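Local coordinates for acetyl xylan esterase (Paenibacillus sp. R4, PDB 6AGQ), which probably removes acetyl groups from xylan and related acetylated carbohydrates, as a cold-active serine esterase of the alpha/beta-hydrolase fold, at residues E17-W28 / S251-R261. Sequence-based numbering, arbitrary orientation.
Sequences ELTNETDFDLFW and SYFDGMNMASR
The Phe24 ring lies between the Arg261 guanidinium, set toward the rim of one face, and Trp28 CD1 on the opposite face; Ser251 O and the sulfur of Met258 meet its edge, the latter a Met-aromatic contact. Ring and guanidinium planes are 37° apart, with CD1 of Phe24 3.4 Å from NH2 of Arg261. Tyr252 carries a water over the centre of one face, bound by Glu21 N and by Ser251 OG, which is also hydrogen-bonded to Arg248 O, while its hydroxyl donates a very short bond (Tyr252 OH to Asp23 OD1, 2.5 Å). The indole of Trp28 points NE1 at Tyr252 O, 2.9 Å away in the ring plane, and its CZ2 touches Phe253 CE1.

Arg261 is gripped along its edge: NH1 donates to Asn20 OD1 (2.7 Å) in both the carbonyl and guanidinium planes, and NE forms a salt bridge to the syn lone pair of Asp25 OD1 (3.2 Å). NH1 also reaches Asn257 O. A leucine here would probably leave Asp25 without its countercharge and one face of Phe24 without its flat cover. With CG anti to its carbonyl carbon (chi1 -61°), Asn257 turns its amide to the 17-28 loop, accepting from Thr19 N and donating through ND2 to Thr19 OG1 (2.9 Å) and Ser251 O.

The contact thus ties the loop leading into helix 24-36, and that helix's first turn, to the type I turn at Ser251-Asp254 and the short helix 255-259, ahead of strand 265-271 of the central sheet of the alpha/beta-hydrolase fold. Helix 153-170 touches Phe27 and Phe253, helix 186-197 meets Trp28 and Met258, and helix 279-286 packs on Met256.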
loop_
_atom_site.group_PDB
_atom_site.type_symbol
_atom_site.label_atom_id
_atom_site.label_comp_id
_atom_site.label_asym_id
_atom_site.label_seq_id
_atom_site.Cartn_x
_atom_site.Cartn_y
_atom_site.Cartn_z
ATOM N N GLU A 17 10.317 -35.178 -5.352
ATOM C CA GLU A 17 9.886 -36.536 -4.969
ATOM C C GLU A 17 8.377 -36.578 -4.633
ATOM O O GLU A 17 7.811 -35.635 -4.059
ATOM C CB GLU A 17 10.801 -37.080 -3.813
ATOM C CG GLU A 17 10.125 -37.719 -2.584
ATOM C CD GLU A 17 11.095 -38.149 -1.445
ATOM O OE1 GLU A 17 12.228 -37.624 -1.314
ATOM O OE2 GLU A 17 10.721 -39.031 -0.641
ATOM N N LEU A 18 7.701 -37.650 -5.020
ATOM C CA LEU A 18 6.308 -37.807 -4.605
ATOM C C LEU A 18 6.199 -38.002 -3.064
ATOM O O LEU A 18 7.054 -38.579 -2.415
ATOM C CB LEU A 18 5.606 -38.941 -5.354
ATOM C CG LEU A 18 5.504 -38.763 -6.875
ATOM C CD1 LEU A 18 5.037 -40.065 -7.539
ATOM C CD2 LEU A 18 4.564 -37.611 -7.239
ATOM N N THR A 19 5.125 -37.468 -2.504
ATOM C CA THR A 19 4.864 -37.533 -1.102
ATOM C C THR A 19 3.723 -38.483 -0.800
ATOM O O THR A 19 3.312 -38.553 0.361
ATOM C CB THR A 19 4.467 -36.135 -0.637
ATOM O OG1 THR A 19 3.261 -35.721 -1.323
ATOM C CG2 THR A 19 5.648 -35.137 -0.948
ATOM N N ASN A 20 3.152 -39.148 -1.819
ATOM C CA ASN A 20 2.108 -40.136 -1.521
ATOM C C ASN A 20 2.608 -41.214 -0.532
ATOM O O ASN A 20 3.679 -41.781 -0.715
ATOM C CB ASN A 20 1.476 -40.784 -2.753
ATOM C CG ASN A 20 2.487 -41.293 -3.808
ATOM O OD1 ASN A 20 2.104 -41.461 -4.982
ATOM N ND2 ASN A 20 3.738 -41.539 -3.421
ATOM N N GLU A 21 1.833 -41.437 0.525
ATOM C CA GLU A 21 2.087 -42.512 1.459
ATOM C C GLU A 21 1.838 -43.822 0.725
ATOM O O GLU A 21 1.270 -43.821 -0.408
ATOM C CB GLU A 21 1.100 -42.438 2.618
ATOM C CG GLU A 21 1.163 -41.167 3.445
ATOM C CD GLU A 21 2.346 -41.150 4.387
ATOM O OE1 GLU A 21 2.286 -41.831 5.439
ATOM O OE2 GLU A 21 3.328 -40.442 4.098
ATOM N N THR A 22 2.216 -44.937 1.362
ATOM C CA THR A 22 2.109 -46.258 0.711
ATOM C C THR A 22 0.683 -46.642 0.423
ATOM O O THR A 22 0.405 -47.293 -0.579
ATOM C CB THR A 22 2.625 -47.415 1.577
ATOM O OG1 THR A 22 3.588 -46.932 2.500
ATOM C CG2 THR A 22 3.229 -48.481 0.687
ATOM N N ASP A 23 -0.201 -46.230 1.325
ATOM C CA ASP A 23 -1.625 -46.526 1.254
ATOM C C ASP A 23 -2.484 -45.433 0.525
ATOM O O ASP A 23 -3.713 -45.377 0.720
ATOM C CB ASP A 23 -2.129 -46.721 2.703
ATOM C CG ASP A 23 -2.367 -45.382 3.419
ATOM O OD1 ASP A 23 -1.765 -44.379 3.016
ATOM O OD2 ASP A 23 -3.149 -45.308 4.359
ATOM N N PHE A 24 -1.870 -44.581 -0.309
ATOM C CA PHE A 24 -2.624 -43.585 -1.139
ATOM C C PHE A 24 -3.758 -44.234 -1.921
ATOM O O PHE A 24 -4.923 -43.760 -1.820
ATOM C CB PHE A 24 -1.693 -42.850 -2.097
ATOM C CG PHE A 24 -2.300 -41.680 -2.849
ATOM C CD1 PHE A 24 -2.929 -41.869 -4.104
ATOM C CD2 PHE A 24 -2.127 -40.371 -2.381
ATOM C CE1 PHE A 24 -3.419 -40.797 -4.818
ATOM C CE2 PHE A 24 -2.598 -39.276 -3.131
ATOM C CZ PHE A 24 -3.235 -39.492 -4.351
ATOM N N ASP A 25 -3.452 -45.295 -2.686
ATOM C CA ASP A 25 -4.516 -45.939 -3.494
ATOM C C ASP A 25 -5.582 -46.621 -2.629
ATOM O O ASP A 25 -6.807 -46.469 -2.880
ATOM C CB ASP A 25 -3.958 -46.870 -4.564
ATOM C CG ASP A 25 -3.064 -46.126 -5.561
ATOM O OD1 ASP A 25 -3.419 -44.990 -5.961
ATOM O OD2 ASP A 25 -1.984 -46.649 -5.936
ATOM N N LEU A 26 -5.141 -47.304 -1.581
ATOM C CA LEU A 26 -6.095 -47.867 -0.607
ATOM C C LEU A 26 -7.046 -46.797 0.044
ATOM O O LEU A 26 -8.249 -47.008 0.115
ATOM C CB LEU A 26 -5.371 -48.670 0.462
ATOM C CG LEU A 26 -6.246 -49.221 1.600
ATOM C CD1 LEU A 26 -7.236 -50.213 1.014
ATOM C CD2 LEU A 26 -5.386 -49.858 2.696
ATOM N N PHE A 27 -6.509 -45.691 0.525
ATOM C CA PHE A 27 -7.356 -44.610 1.105
ATOM C C PHE A 27 -8.448 -44.188 0.109
ATOM O O PHE A 27 -9.622 -44.081 0.500
ATOM C CB PHE A 27 -6.506 -43.415 1.488
ATOM C CG PHE A 27 -7.295 -42.205 1.877
ATOM C CD1 PHE A 27 -7.736 -42.041 3.186
ATOM C CD2 PHE A 27 -7.570 -41.212 0.950
ATOM C CE1 PHE A 27 -8.461 -40.904 3.544
ATOM C CE2 PHE A 27 -8.297 -40.084 1.285
ATOM C CZ PHE A 27 -8.736 -39.922 2.588
ATOM N N TRP A 28 -8.061 -43.981 -1.163
ATOM C CA TRP A 28 -8.982 -43.562 -2.185
ATOM C C TRP A 28 -9.989 -44.622 -2.633
ATOM O O TRP A 28 -11.191 -44.288 -2.856
ATOM C CB TRP A 28 -8.309 -42.866 -3.384
ATOM C CG TRP A 28 -7.856 -41.477 -3.035
ATOM C CD1 TRP A 28 -6.561 -41.023 -2.944
ATOM C CD2 TRP A 28 -8.692 -40.360 -2.724
ATOM N NE1 TRP A 28 -6.558 -39.725 -2.569
ATOM C CE2 TRP A 28 -7.842 -39.284 -2.422
ATOM C CE3 TRP A 28 -10.082 -40.179 -2.639
ATOM C CZ2 TRP A 28 -8.321 -38.020 -2.073
ATOM C CZ3 TRP A 28 -10.569 -38.934 -2.264
ATOM C CH2 TRP A 28 -9.684 -37.876 -1.955
ATOM N N SER A 251 -0.935 -34.699 1.731
ATOM C CA SER A 251 -0.354 -35.496 0.643
ATOM C C SER A 251 -1.387 -36.366 -0.148
ATOM O O SER A 251 -1.277 -36.546 -1.354
ATOM C CB SER A 251 0.798 -36.382 1.221
ATOM O OG SER A 251 0.234 -37.411 2.092
ATOM N N TYR A 252 -2.393 -36.876 0.543
ATOM C CA TYR A 252 -3.525 -37.600 -0.082
ATOM C C TYR A 252 -4.317 -36.780 -1.086
ATOM O O TYR A 252 -4.976 -37.360 -1.949
ATOM C CB TYR A 252 -4.481 -38.140 0.984
ATOM C CG TYR A 252 -3.854 -39.230 1.828
ATOM C CD1 TYR A 252 -3.875 -40.569 1.408
ATOM C CD2 TYR A 252 -3.228 -38.931 3.034
ATOM C CE1 TYR A 252 -3.290 -41.567 2.184
ATOM C CE2 TYR A 252 -2.652 -39.925 3.812
ATOM C CZ TYR A 252 -2.680 -41.229 3.390
ATOM O OH TYR A 252 -2.066 -42.206 4.163
ATOM N N PHE A 253 -4.217 -35.455 -0.993
ATOM C CA PHE A 253 -4.991 -34.539 -1.818
ATOM C C PHE A 253 -4.117 -33.712 -2.756
ATOM O O PHE A 253 -4.616 -32.816 -3.485
ATOM C CB PHE A 253 -5.825 -33.637 -0.904
ATOM C CG PHE A 253 -6.549 -34.376 0.088
ATOM C CD1 PHE A 253 -7.767 -34.958 -0.234
ATOM C CD2 PHE A 253 -6.018 -34.570 1.353
ATOM C CE1 PHE A 253 -8.418 -35.758 0.681
ATOM C CE2 PHE A 253 -6.645 -35.380 2.258
ATOM C CZ PHE A 253 -7.870 -35.924 1.938
ATOM N N ASP A 254 -2.820 -34.011 -2.784
ATOM C CA ASP A 254 -1.862 -33.167 -3.483
ATOM C C ASP A 254 -1.903 -33.447 -5.000
ATOM O O ASP A 254 -1.673 -34.566 -5.449
ATOM C CB ASP A 254 -0.455 -33.355 -2.933
ATOM C CG ASP A 254 0.499 -32.221 -3.327
ATOM O OD1 ASP A 254 0.627 -31.900 -4.541
ATOM O OD2 ASP A 254 1.137 -31.656 -2.407
ATOM N N GLY A 255 -2.173 -32.403 -5.781
ATOM C CA GLY A 255 -2.226 -32.532 -7.244
ATOM C C GLY A 255 -0.987 -33.143 -7.904
ATOM O O GLY A 255 -1.097 -33.797 -8.924
ATOM N N MET A 256 0.180 -32.926 -7.334
ATOM C CA MET A 256 1.400 -33.599 -7.787
ATOM C C MET A 256 1.313 -35.149 -7.692
ATOM O O MET A 256 1.687 -35.881 -8.614
ATOM C CB MET A 256 2.539 -33.074 -6.934
ATOM C CG MET A 256 3.909 -33.684 -7.173
ATOM S SD MET A 256 5.053 -32.730 -6.166
ATOM C CE MET A 256 4.931 -33.501 -4.548
ATOM N N ASN A 257 0.788 -35.656 -6.586
ATOM C CA ASN A 257 0.491 -37.083 -6.486
ATOM C C ASN A 257 -0.656 -37.552 -7.391
ATOM O O ASN A 257 -0.582 -38.691 -7.871
ATOM C CB ASN A 257 0.199 -37.474 -5.023
ATOM C CG ASN A 257 1.371 -37.219 -4.128
ATOM O OD1 ASN A 257 2.535 -37.390 -4.533
ATOM N ND2 ASN A 257 1.092 -36.808 -2.899
ATOM N N MET A 258 -1.746 -36.742 -7.555
ATOM C CA MET A 258 -2.773 -37.057 -8.565
ATOM C C MET A 258 -2.227 -37.124 -9.999
ATOM O O MET A 258 -2.566 -38.057 -10.768
ATOM C CB MET A 258 -3.904 -35.990 -8.589
ATOM C CG MET A 258 -4.647 -35.842 -7.292
ATOM S SD MET A 258 -5.363 -37.407 -6.874
ATOM C CE MET A 258 -5.906 -36.978 -5.211
ATOM N N ALA A 259 -1.405 -36.132 -10.358
ATOM C CA ALA A 259 -0.749 -36.059 -11.718
ATOM C C ALA A 259 -0.046 -37.341 -12.127
ATOM O O ALA A 259 -0.060 -37.734 -13.277
ATOM C CB ALA A 259 0.270 -34.930 -11.781
ATOM N N SER A 260 0.529 -38.006 -11.139
ATOM C CA SER A 260 1.259 -39.270 -11.346
ATOM C C SER A 260 0.322 -40.433 -11.795
ATOM O O SER A 260 0.783 -41.439 -12.287
ATOM C CB SER A 260 1.961 -39.593 -10.023
ATOM O OG SER A 260 2.106 -40.957 -9.871
ATOM N N ARG A 261 -0.992 -40.297 -11.571
ATOM C CA ARG A 261 -1.982 -41.311 -12.003
ATOM C C ARG A 261 -2.890 -40.895 -13.170
ATOM O O ARG A 261 -3.756 -41.659 -13.518
ATOM C CB ARG A 261 -2.826 -41.733 -10.798
ATOM C CG ARG A 261 -2.007 -42.458 -9.733
ATOM C CD ARG A 261 -2.208 -41.821 -8.384
ATOM N NE ARG A 261 -1.681 -42.665 -7.334
ATOM C CZ ARG A 261 -0.613 -42.415 -6.577
ATOM N NH1 ARG A 261 0.102 -41.307 -6.720
ATOM N NH2 ARG A 261 -0.268 -43.295 -5.623
HETATM O O HOH W 1 -0.633 -39.682 0.709
HETATM O O HOH W 2 1.434 -44.395 -3.117
#